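Local coordinates for protein S-adenosylmethionine-dependent methyltransferase (Clostridium acetobutylicum, PDB 1Y8C) that is probably a methyltransferase that uses S-adenosylmethionine, built on the Rossmann-like fold of its family, at residues D141-S144 with Y145-S149; I115-S118 with D119-K122; K222-Y226 with S227-V231; S24-I27 with I28-C31. All blocks are in the same frame, centred on the assembly; numbering follows the deposited sequence.

Contact 1. Residues D141-S144 with Y145-S149; sequences DINS and YYKLS
Ser144 caps the helix that starts at Tyr145: its OG accepts the amide of Lys147, N to OG 3.1 Å with an N-H...O angle of 149°. OG can turn back over the first helical turn because chi1 of 67° sets it between the backbone N and the carbonyl carbon of Ser144. The same hydroxyl also hydrogen-bonds to the carbonyl oxygen of Thr235, giving this buried polar group two partners. One residue further on, Leu148 N reaches Ser144 O at 3.2 Å and a straight 163°, the first i to i+4 bond of the helix within 141-149.

The tight part of the contact is the packing of Leu148. Leu148 CD2 packs on Asn143 CB at 3.7 Å, the two side chains meeting at about a right angle, while Leu148 CG is 3.6 Å from Ser144 O. The amide end of Asn143 is held from elsewhere, ND2 bonding to Glu200 OE1.

Opposite in character are the partly exposed side chains. Lys147 bends at chi2 and chi4 and passes Asn143 loosely, CE to OD1 3.9 Å, while NZ has a long, weak ion pair with Glu236. Tyr145 OH bonds to Asp175 OD1, its ring has a cation-pi contact with Lys204, and a sulfate ion, probably from the crystallisation liquor, lies about 5 Å from the side chain. The carbonyl oxygen of Tyr145 takes two donors from opposite faces, Ser149 N and, at 2.6 Å from O, Ser149 OG.

The chain thus leaves strand 136-143 beside strand 237-244 and enters helix 145-152, where Tyr146 meets Phe234 edge-to-face.

Contact 2. Residues I115-S118 with D119-K122; sequences IIDS and DDLK
Asp117 occupies the N-cap of the helix, and its OD1 takes the amide of Asp119, N to OD1 3.0 Å at 149°. The N-H arrives on the anti side of the carboxylate and 18° out of its plane. Chi1 of -162° places CG beside the carbonyl carbon of Asp117, so that the carboxylate leans over the start of the helix. Farther along, backbone oxygens take over: Leu121 N bonds to Asp117 O at 3.1 Å, with a weak second branch to Ser118 O, and Lys122 N bonds to Ser118 O at 3.1 Å.

Three carboxylates gather here, Asp117 OD1 lying 4.1 Å from Asp119 OD2 and Asp117 OD2 4.3 Å from Asp120 OD2. The helix dipole would probably offset part of that mutual repulsion.

On the buried side, Ile115 CG2 covers the first turn, 3.5 Å from Asp120 CB and 3.9 Å from Leu121 CB. Before the cap, Ile115 O accepts from Tyr203 OH and Ile116 O from Arg201 NE.

An aspartate N-cap closed by an Asx turn, OD1 of Asp117 to N of Asp119, opens helix 118-129, which follows parallel strand 104-107 in the Rossmann-like methyltransferase fold.

Contact 3. Residues K222-Y226 with S227-V231; sequences KVDCY and SNKKV
Asp224 N donates to Lys229 O at 2.9 Å and 159°, closing a compact bend in which Cys225 and Tyr226 both adopt positive phi. The bend starts the connection from strand 217-224 to strand 237-244; the latter, the one reversed strand, is inserted between 136-143 and edge strand 217-224, as in the class I methyltransferase sheet.

Within the bend, the hydroxyl of Ser227 does the crosslinking. Its OG donates to Asp224 O at 2.8 Å, lying in the carbonyl plane, and weakly accepts Lys229 N. Chi1 of Ser227 (73°) puts OG between its own N and carbonyl carbon, on the side that faces the end of the strand.

The charged ends are secured mainly outside the bend. Asp224 OD2 bonds to Thr235 OG1, while OD1 sits 4.3 Å from Lys229 NZ, beyond salt-bridge range; Lys222 NZ pairs with Glu205. The ring of Tyr226 stacks with Trp23.

Where the chain turns back alongside the strand, Val231 adds apolar cover through one methyl branch. Val231 CG2, anti to its carbonyl carbon, meets the stem of Lys222 at about a right angle, CG2 to CG 3.9 Å, and rests 3.3 Å from Val223 O.

Contact 4. Residues S24-I27 with I28-C31; sequences SDFI and IEKC
Ser24 begins the contact by accepting Ile28 N through its carbonyl oxygen, N to O 2.8 Å at 166°. Ile28 CG1 also lies close to that oxygen, 3.2 Å from Ser24 O, while Ser24 OG bonds back to Tyr20 O and Lys21 O and across to Asn54. Asp25 repeats the backbone bond with Glu29 N.

Phe26 carries the main side-chain contact. With CG anti to the backbone N (chi1 175°), its ring swings along the helix toward the next turn, and Lys30, folded at chi2 and chi4, lays CG over one ring face. CG is 4.0 Å from the ring centroid and 20° off the normal, a CH-pi contact. This i to i+4 pairing of an aromatic ring with an aliphatic lysine stem belongs to a regular alpha helix, 20-32, which packs against helix 52-55 and strand 104-107 of the Rossmann-like domain. The ammonium of Lys30 continues past the ring to a salt bridge with Glu33, with a long salt bridge to Glu29 OE1, 3.9 Å from Lys30 NZ.

Ile27, facing Leu55 and Leu104, bonds through O to Cys31 N at 2.9 Å, and its CG2 meets Cys31 SG at 4.1 Å.

In the fold
From the N terminus the order is contact 4, contact 2, contact 1, contact 3. All four are local, joining consecutive residues, so they follow in series and none nests or crosses. Contact 4 is a turn inside helix 20-32; contact 2 starts helix 118-129; contact 1 turns strand 136-143 into helix 145-152; contact 3 bends the chain after edge strand 217-224. Space links what sequence separates. Phe26 of contact 4 touches Val223, Tyr226 and Ser227 of contact 3, packing the helix on the edge strand. Tyr226 OH lies 2.5 Å from Asp141 OD2, a probable hydrogen bond joining contacts 3 and 1 across the sheet. Contact 2 stands apart, its nearest atoms about 7 Å from contact 1.

Contact 1. Residues D141-S144 with Y145-S149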
loop_
_atom_site.group_PDB
_atom_site.type_symbol
_atom_site.label_atom_id
_atom_site.label_comp_id
_atom_site.label_asym_id
_atom_site.label_seq_id
_atom_site.Cartn_x
_atom_site.Cartn_y
_atom_site.Cartn_z
ATOM N N ASP A 141 0.864 -3.508 4.652
ATOM C CA ASP A 141 1.864 -2.870 5.490
ATOM C C ASP A 141 1.399 -1.513 5.942
ATOM O O ASP A 141 0.468 -0.943 5.381
ATOM C CB ASP A 141 3.190 -2.717 4.748
ATOM C CG ASP A 141 3.116 -1.708 3.621
ATOM O OD1 ASP A 141 3.008 -0.492 3.898
ATOM O OD2 ASP A 141 3.167 -2.137 2.451
ATOM N N ILE A 142 2.060 -0.999 6.968
ATOM C CA ILE A 142 1.735 0.315 7.485
ATOM C C ILE A 142 3.015 1.003 7.910
ATOM O O ILE A 142 4.045 0.356 8.123
ATOM C CB ILE A 142 0.823 0.234 8.718
ATOM C CG1 ILE A 142 1.594 -0.369 9.899
ATOM C CG2 ILE A 142 -0.422 -0.582 8.387
ATOM C CD1 ILE A 142 0.845 -0.315 11.218
ATOM N N ASN A 143 2.959 2.324 8.000
ATOM C CA ASN A 143 4.109 3.063 8.468
ATOM C C ASN A 143 3.937 2.921 9.962
ATOM O O ASN A 143 2.815 2.995 10.477
ATOM C CB ASN A 143 4.053 4.526 8.042
ATOM C CG ASN A 143 4.647 4.751 6.657
ATOM O OD1 ASN A 143 5.682 4.182 6.314
ATOM N ND2 ASN A 143 4.001 5.591 5.860
ATOM N N SER A 144 5.043 2.673 10.648
ATOM C CA SER A 144 5.018 2.474 12.086
ATOM C C SER A 144 4.677 3.759 12.810
ATOM O O SER A 144 4.824 4.858 12.273
ATOM C CB SER A 144 6.367 1.984 12.561
ATOM O OG SER A 144 7.330 3.001 12.388
ATOM N N TYR A 145 4.218 3.615 14.042
ATOM C CA TYR A 145 3.859 4.768 14.847
ATOM C C TYR A 145 5.096 5.634 15.070
ATOM O O TYR A 145 5.002 6.852 15.130
ATOM C CB TYR A 145 3.312 4.310 16.197
ATOM C CG TYR A 145 2.793 5.442 17.029
ATOM C CD1 TYR A 145 1.454 5.844 16.938
ATOM C CD2 TYR A 145 3.645 6.153 17.868
ATOM C CE1 TYR A 145 0.981 6.932 17.663
ATOM C CE2 TYR A 145 3.186 7.240 18.593
ATOM C CZ TYR A 145 1.859 7.627 18.490
ATOM O OH TYR A 145 1.416 8.708 19.213
ATOM N N TYR A 146 6.258 5.001 15.188
ATOM C CA TYR A 146 7.483 5.742 15.424
ATOM C C TYR A 146 7.889 6.542 14.206
ATOM O O TYR A 146 8.384 7.659 14.325
ATOM C CB TYR A 146 8.603 4.784 15.797
ATOM C CG TYR A 146 9.907 5.464 16.129
ATOM C CD1 TYR A 146 10.104 6.086 17.369
ATOM C CD2 TYR A 146 10.956 5.477 15.206
ATOM C CE1 TYR A 146 11.323 6.696 17.677
ATOM C CE2 TYR A 146 12.167 6.085 15.501
ATOM C CZ TYR A 146 12.347 6.685 16.730
ATOM O OH TYR A 146 13.563 7.245 17.013
ATOM N N LYS A 147 7.673 5.963 13.032
ATOM C CA LYS A 147 8.032 6.603 11.777
ATOM C C LYS A 147 7.238 7.891 11.549
ATOM O O LYS A 147 7.804 8.922 11.188
ATOM C CB LYS A 147 7.792 5.621 10.635
ATOM C CG LYS A 147 8.576 5.896 9.382
ATOM C CD LYS A 147 7.827 6.810 8.453
ATOM C CE LYS A 147 8.465 6.794 7.077
ATOM N NZ LYS A 147 9.908 7.157 7.154
ATOM N N LEU A 148 5.931 7.845 11.778
ATOM C CA LEU A 148 5.117 9.026 11.562
ATOM C C LEU A 148 5.252 10.066 12.668
ATOM O O LEU A 148 5.283 11.273 12.399
ATOM C CB LEU A 148 3.653 8.625 11.421
ATOM C CG LEU A 148 3.373 7.550 10.376
ATOM C CD1 LEU A 148 1.899 7.184 10.433
ATOM C CD2 LEU A 148 3.768 8.046 8.979
ATOM N N SER A 149 5.337 9.605 13.913
ATOM C CA SER A 149 5.430 10.519 15.051
ATOM C C SER A 149 6.822 11.126 15.278
ATOM O O SER A 149 6.929 12.304 15.625
ATOM C CB SER A 149 4.978 9.812 16.327
ATOM O OG SER A 149 5.875 8.774 16.672
#

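Contact 2. Residues I115-S118 with D119-K122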
loop_
_atom_site.group_PDB
_atom_site.type_symbol
_atom_site.label_atom_id
_atom_site.label_comp_id
_atom_site.label_asym_id
_atom_site.label_seq_id
_atom_site.Cartn_x
_atom_site.Cartn_y
_atom_site.Cartn_z
ATOM N N ILE A 115 -6.526 5.538 6.132
ATOM C CA ILE A 115 -7.834 5.387 6.733
ATOM C C ILE A 115 -7.652 5.941 8.136
ATOM O O ILE A 115 -7.404 5.200 9.086
ATOM C CB ILE A 115 -8.241 3.922 6.809
ATOM C CG1 ILE A 115 -8.204 3.314 5.404
ATOM C CG2 ILE A 115 -9.634 3.810 7.434
ATOM C CD1 ILE A 115 -8.317 1.800 5.377
ATOM N N ILE A 116 -7.765 7.258 8.260
ATOM C CA ILE A 116 -7.557 7.923 9.542
ATOM C C ILE A 116 -8.627 7.758 10.602
ATOM O O ILE A 116 -8.426 8.144 11.745
ATOM C CB ILE A 116 -7.285 9.423 9.328
ATOM C CG1 ILE A 116 -8.505 10.111 8.717
ATOM C CG2 ILE A 116 -6.082 9.585 8.406
ATOM C CD1 ILE A 116 -8.302 11.611 8.523
ATOM N N ASP A 117 -9.755 7.174 10.228
ATOM C CA ASP A 117 -10.839 6.962 11.170
ATOM C C ASP A 117 -10.856 5.501 11.625
ATOM O O ASP A 117 -11.010 4.595 10.808
ATOM C CB ASP A 117 -12.162 7.303 10.499
ATOM C CG ASP A 117 -13.266 7.522 11.492
ATOM O OD1 ASP A 117 -13.439 6.655 12.374
ATOM O OD2 ASP A 117 -13.960 8.560 11.393
ATOM N N SER A 118 -10.709 5.262 12.923
ATOM C CA SER A 118 -10.702 3.892 13.429
ATOM C C SER A 118 -11.890 3.057 12.950
ATOM O O SER A 118 -11.755 1.859 12.706
ATOM C CB SER A 118 -10.685 3.892 14.952
ATOM O OG SER A 118 -11.819 4.574 15.455
ATOM N N ASP A 119 -13.057 3.680 12.826
ATOM C CA ASP A 119 -14.233 2.948 12.385
ATOM C C ASP A 119 -14.135 2.488 10.951
ATOM O O ASP A 119 -14.481 1.348 10.636
ATOM C CB ASP A 119 -15.485 3.783 12.592
ATOM C CG ASP A 119 -15.986 3.693 14.010
ATOM O OD1 ASP A 119 -16.069 2.546 14.511
ATOM O OD2 ASP A 119 -16.293 4.739 14.631
ATOM N N ASP A 120 -13.662 3.371 10.080
ATOM C CA ASP A 120 -13.508 3.020 8.684
ATOM C C ASP A 120 -12.437 1.945 8.528
ATOM O O ASP A 120 -12.447 1.189 7.559
ATOM C CB ASP A 120 -13.119 4.243 7.860
ATOM C CG ASP A 120 -14.282 5.161 7.601
ATOM O OD1 ASP A 120 -15.379 4.648 7.300
ATOM O OD2 ASP A 120 -14.105 6.398 7.684
ATOM N N LEU A 121 -11.509 1.888 9.477
ATOM C CA LEU A 121 -10.444 0.899 9.428
ATOM C C LEU A 121 -11.021 -0.460 9.798
ATOM O O LEU A 121 -10.601 -1.493 9.269
ATOM C CB LEU A 121 -9.315 1.278 10.391
ATOM C CG LEU A 121 -8.044 0.424 10.334
ATOM C CD1 LEU A 121 -7.383 0.535 8.966
ATOM C CD2 LEU A 121 -7.112 0.884 11.412
ATOM N N LYS A 122 -11.987 -0.455 10.712
ATOM C CA LYS A 122 -12.649 -1.684 11.131
ATOM C C LYS A 122 -13.460 -2.223 9.958
ATOM O O LYS A 122 -13.399 -3.410 9.650
ATOM C CB LYS A 122 -13.563 -1.420 12.332
ATOM C CG LYS A 122 -12.826 -1.404 13.668
ATOM C CD LYS A 122 -13.727 -1.012 14.836
ATOM C CE LYS A 122 -12.923 -0.950 16.137
ATOM N NZ LYS A 122 -13.655 -0.323 17.283
#

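Contact 3. Residues K222-Y226 with S227-V231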
loop_
_atom_site.group_PDB
_atom_site.type_symbol
_atom_site.label_atom_id
_atom_site.label_comp_id
_atom_site.label_asym_id
_atom_site.label_seq_id
_atom_site.Cartn_x
_atom_site.Cartn_y
_atom_site.Cartn_z
ATOM N N LYS A 222 4.184 -11.043 11.785
ATOM C CA LYS A 222 4.370 -9.605 11.870
ATOM C C LYS A 222 5.871 -9.351 11.751
ATOM O O LYS A 222 6.616 -9.516 12.722
ATOM C CB LYS A 222 3.859 -9.085 13.212
ATOM C CG LYS A 222 3.982 -7.582 13.336
ATOM C CD LYS A 222 3.315 -7.026 14.585
ATOM C CE LYS A 222 3.964 -7.533 15.872
ATOM N NZ LYS A 222 3.423 -6.831 17.081
ATOM N N VAL A 223 6.308 -8.945 10.562
ATOM C CA VAL A 223 7.723 -8.698 10.322
ATOM C C VAL A 223 8.084 -7.250 9.991
ATOM O O VAL A 223 7.223 -6.368 9.911
ATOM C CB VAL A 223 8.239 -9.571 9.179
ATOM C CG1 VAL A 223 7.926 -11.027 9.466
ATOM C CG2 VAL A 223 7.618 -9.113 7.853
ATOM N N ASP A 224 9.379 -7.030 9.781
ATOM C CA ASP A 224 9.907 -5.714 9.458
ATOM C C ASP A 224 10.072 -5.528 7.958
ATOM O O ASP A 224 10.841 -6.229 7.307
ATOM C CB ASP A 224 11.260 -5.506 10.137
ATOM C CG ASP A 224 11.763 -4.078 10.018
ATOM O OD1 ASP A 224 11.775 -3.522 8.892
ATOM O OD2 ASP A 224 12.167 -3.509 11.059
ATOM N N CYS A 225 9.336 -4.565 7.426
ATOM C CA CYS A 225 9.380 -4.223 6.020
ATOM C C CYS A 225 9.703 -5.350 5.040
ATOM O O CYS A 225 10.802 -5.416 4.494
ATOM C CB CYS A 225 10.365 -3.085 5.822
ATOM S SG CYS A 225 10.271 -2.324 4.202
ATOM N N TYR A 226 8.716 -6.216 4.819
ATOM C CA TYR A 226 8.798 -7.348 3.893
ATOM C C TYR A 226 10.076 -8.201 3.943
ATOM O O TYR A 226 10.804 -8.327 2.962
ATOM C CB TYR A 226 8.552 -6.851 2.457
ATOM C CG TYR A 226 7.184 -6.225 2.257
ATOM C CD1 TYR A 226 6.937 -4.899 2.633
ATOM C CD2 TYR A 226 6.122 -6.974 1.746
ATOM C CE1 TYR A 226 5.663 -4.338 2.508
ATOM C CE2 TYR A 226 4.845 -6.427 1.623
ATOM C CZ TYR A 226 4.616 -5.114 2.006
ATOM O OH TYR A 226 3.335 -4.600 1.921
ATOM N N SER A 227 10.320 -8.810 5.093
ATOM C CA SER A 227 11.478 -9.660 5.270
ATOM C C SER A 227 11.236 -10.475 6.525
ATOM O O SER A 227 10.307 -10.198 7.286
ATOM C CB SER A 227 12.747 -8.819 5.437
ATOM O OG SER A 227 12.781 -8.196 6.715
ATOM N N ASN A 228 12.075 -11.478 6.745
ATOM C CA ASN A 228 11.942 -12.326 7.919
ATOM C C ASN A 228 12.310 -11.594 9.200
ATOM O O ASN A 228 11.952 -12.040 10.282
ATOM C CB ASN A 228 12.831 -13.554 7.777
ATOM C CG ASN A 228 12.362 -14.489 6.680
ATOM O OD1 ASN A 228 13.160 -15.241 6.114
ATOM N ND2 ASN A 228 11.064 -14.462 6.387
ATOM N N LYS A 229 13.026 -10.480 9.089
ATOM C CA LYS A 229 13.418 -9.743 10.284
ATOM C C LYS A 229 12.214 -9.433 11.159
ATOM O O LYS A 229 11.120 -9.156 10.661
ATOM C CB LYS A 229 14.122 -8.435 9.923
ATOM C CG LYS A 229 15.412 -8.589 9.123
ATOM C CD LYS A 229 16.062 -7.219 8.877
ATOM C CE LYS A 229 15.224 -6.345 7.936
ATOM N NZ LYS A 229 15.681 -4.922 7.899
ATOM N N LYS A 230 12.433 -9.487 12.469
ATOM C CA LYS A 230 11.403 -9.215 13.467
ATOM C C LYS A 230 11.214 -7.703 13.684
ATOM O O LYS A 230 12.131 -6.915 13.472
ATOM C CB LYS A 230 11.792 -9.890 14.784
ATOM C CG LYS A 230 10.885 -9.551 15.935
ATOM C CD LYS A 230 11.225 -10.341 17.188
ATOM C CE LYS A 230 10.140 -10.147 18.271
ATOM N NZ LYS A 230 8.787 -10.717 17.887
ATOM N N VAL A 231 10.013 -7.306 14.095
ATOM C CA VAL A 231 9.706 -5.897 14.346
ATOM C C VAL A 231 10.394 -5.423 15.627
ATOM O O VAL A 231 10.321 -6.079 16.664
ATOM C CB VAL A 231 8.184 -5.680 14.490
ATOM C CG1 VAL A 231 7.886 -4.247 14.897
ATOM C CG2 VAL A 231 7.507 -6.008 13.183
#

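Contact 4. Residues S24-I27 with I28-C31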
loop_
_atom_site.group_PDB
_atom_site.type_symbol
_atom_site.label_atom_id
_atom_site.label_comp_id
_atom_site.label_asym_id
_atom_site.label_seq_id
_atom_site.Cartn_x
_atom_site.Cartn_y
_atom_site.Cartn_z
ATOM N N SER A 24 7.347 -8.125 -3.851
ATOM C CA SER A 24 6.590 -9.159 -4.539
ATOM C C SER A 24 7.176 -10.542 -4.254
ATOM O O SER A 24 6.437 -11.469 -3.938
ATOM C CB SER A 24 6.510 -8.879 -6.052
ATOM O OG SER A 24 7.765 -8.550 -6.603
ATOM N N ASP A 25 8.497 -10.685 -4.332
ATOM C CA ASP A 25 9.118 -11.985 -4.059
ATOM C C ASP A 25 8.820 -12.417 -2.635
ATOM O O ASP A 25 8.478 -13.576 -2.390
ATOM C CB ASP A 25 10.631 -11.928 -4.261
ATOM C CG ASP A 25 11.014 -11.666 -5.709
ATOM O OD1 ASP A 25 10.088 -11.532 -6.558
ATOM O OD2 ASP A 25 12.231 -11.592 -6.001
ATOM N N PHE A 26 8.961 -11.490 -1.690
ATOM C CA PHE A 26 8.681 -11.817 -0.302
ATOM C C PHE A 26 7.248 -12.325 -0.190
ATOM O O PHE A 26 6.982 -13.296 0.521
ATOM C CB PHE A 26 8.830 -10.597 0.605
ATOM C CG PHE A 26 8.442 -10.869 2.040
ATOM C CD1 PHE A 26 9.300 -11.562 2.890
ATOM C CD2 PHE A 26 7.224 -10.432 2.541
ATOM C CE1 PHE A 26 8.951 -11.824 4.218
ATOM C CE2 PHE A 26 6.856 -10.688 3.871
ATOM C CZ PHE A 26 7.727 -11.381 4.710
ATOM N N ILE A 27 6.326 -11.667 -0.889
ATOM C CA ILE A 27 4.931 -12.060 -0.819
ATOM C C ILE A 27 4.705 -13.434 -1.416
ATOM O O ILE A 27 4.007 -14.261 -0.833
ATOM C CB ILE A 27 4.022 -11.056 -1.534
ATOM C CG1 ILE A 27 4.164 -9.675 -0.889
ATOM C CG2 ILE A 27 2.576 -11.511 -1.429
ATOM C CD1 ILE A 27 3.589 -8.552 -1.721
ATOM N N ILE A 28 5.287 -13.682 -2.582
ATOM C CA ILE A 28 5.132 -14.980 -3.217
ATOM C C ILE A 28 5.667 -16.055 -2.270
ATOM O O ILE A 28 5.034 -17.091 -2.057
ATOM C CB ILE A 28 5.922 -15.062 -4.537
ATOM C CG1 ILE A 28 5.407 -14.030 -5.524
ATOM C CG2 ILE A 28 5.773 -16.459 -5.130
ATOM C CD1 ILE A 28 3.962 -14.266 -5.912
ATOM N N GLU A 29 6.837 -15.785 -1.703
ATOM C CA GLU A 29 7.493 -16.705 -0.788
ATOM C C GLU A 29 6.564 -17.100 0.354
ATOM O O GLU A 29 6.412 -18.280 0.690
ATOM C CB GLU A 29 8.763 -16.053 -0.235
ATOM C CG GLU A 29 9.571 -16.903 0.735
ATOM C CD GLU A 29 10.645 -16.090 1.460
ATOM O OE1 GLU A 29 11.410 -16.686 2.268
ATOM O OE2 GLU A 29 10.721 -14.853 1.225
ATOM N N LYS A 30 5.942 -16.099 0.952
ATOM C CA LYS A 30 5.023 -16.338 2.048
ATOM C C LYS A 30 3.782 -17.094 1.578
ATOM O O LYS A 30 3.214 -17.895 2.319
ATOM C CB LYS A 30 4.677 -15.001 2.708
ATOM C CG LYS A 30 5.834 -14.492 3.560
ATOM C CD LYS A 30 5.994 -15.394 4.782
ATOM C CE LYS A 30 7.327 -15.212 5.499
ATOM N NZ LYS A 30 8.465 -15.772 4.709
ATOM N N CYS A 31 3.381 -16.862 0.335
ATOM C CA CYS A 31 2.226 -17.552 -0.230
ATOM C C CYS A 31 2.524 -19.037 -0.333
ATOM O O CYS A 31 1.677 -19.874 -0.013
ATOM C CB CYS A 31 1.911 -17.015 -1.619
ATOM S SG CYS A 31 1.178 -15.383 -1.590
#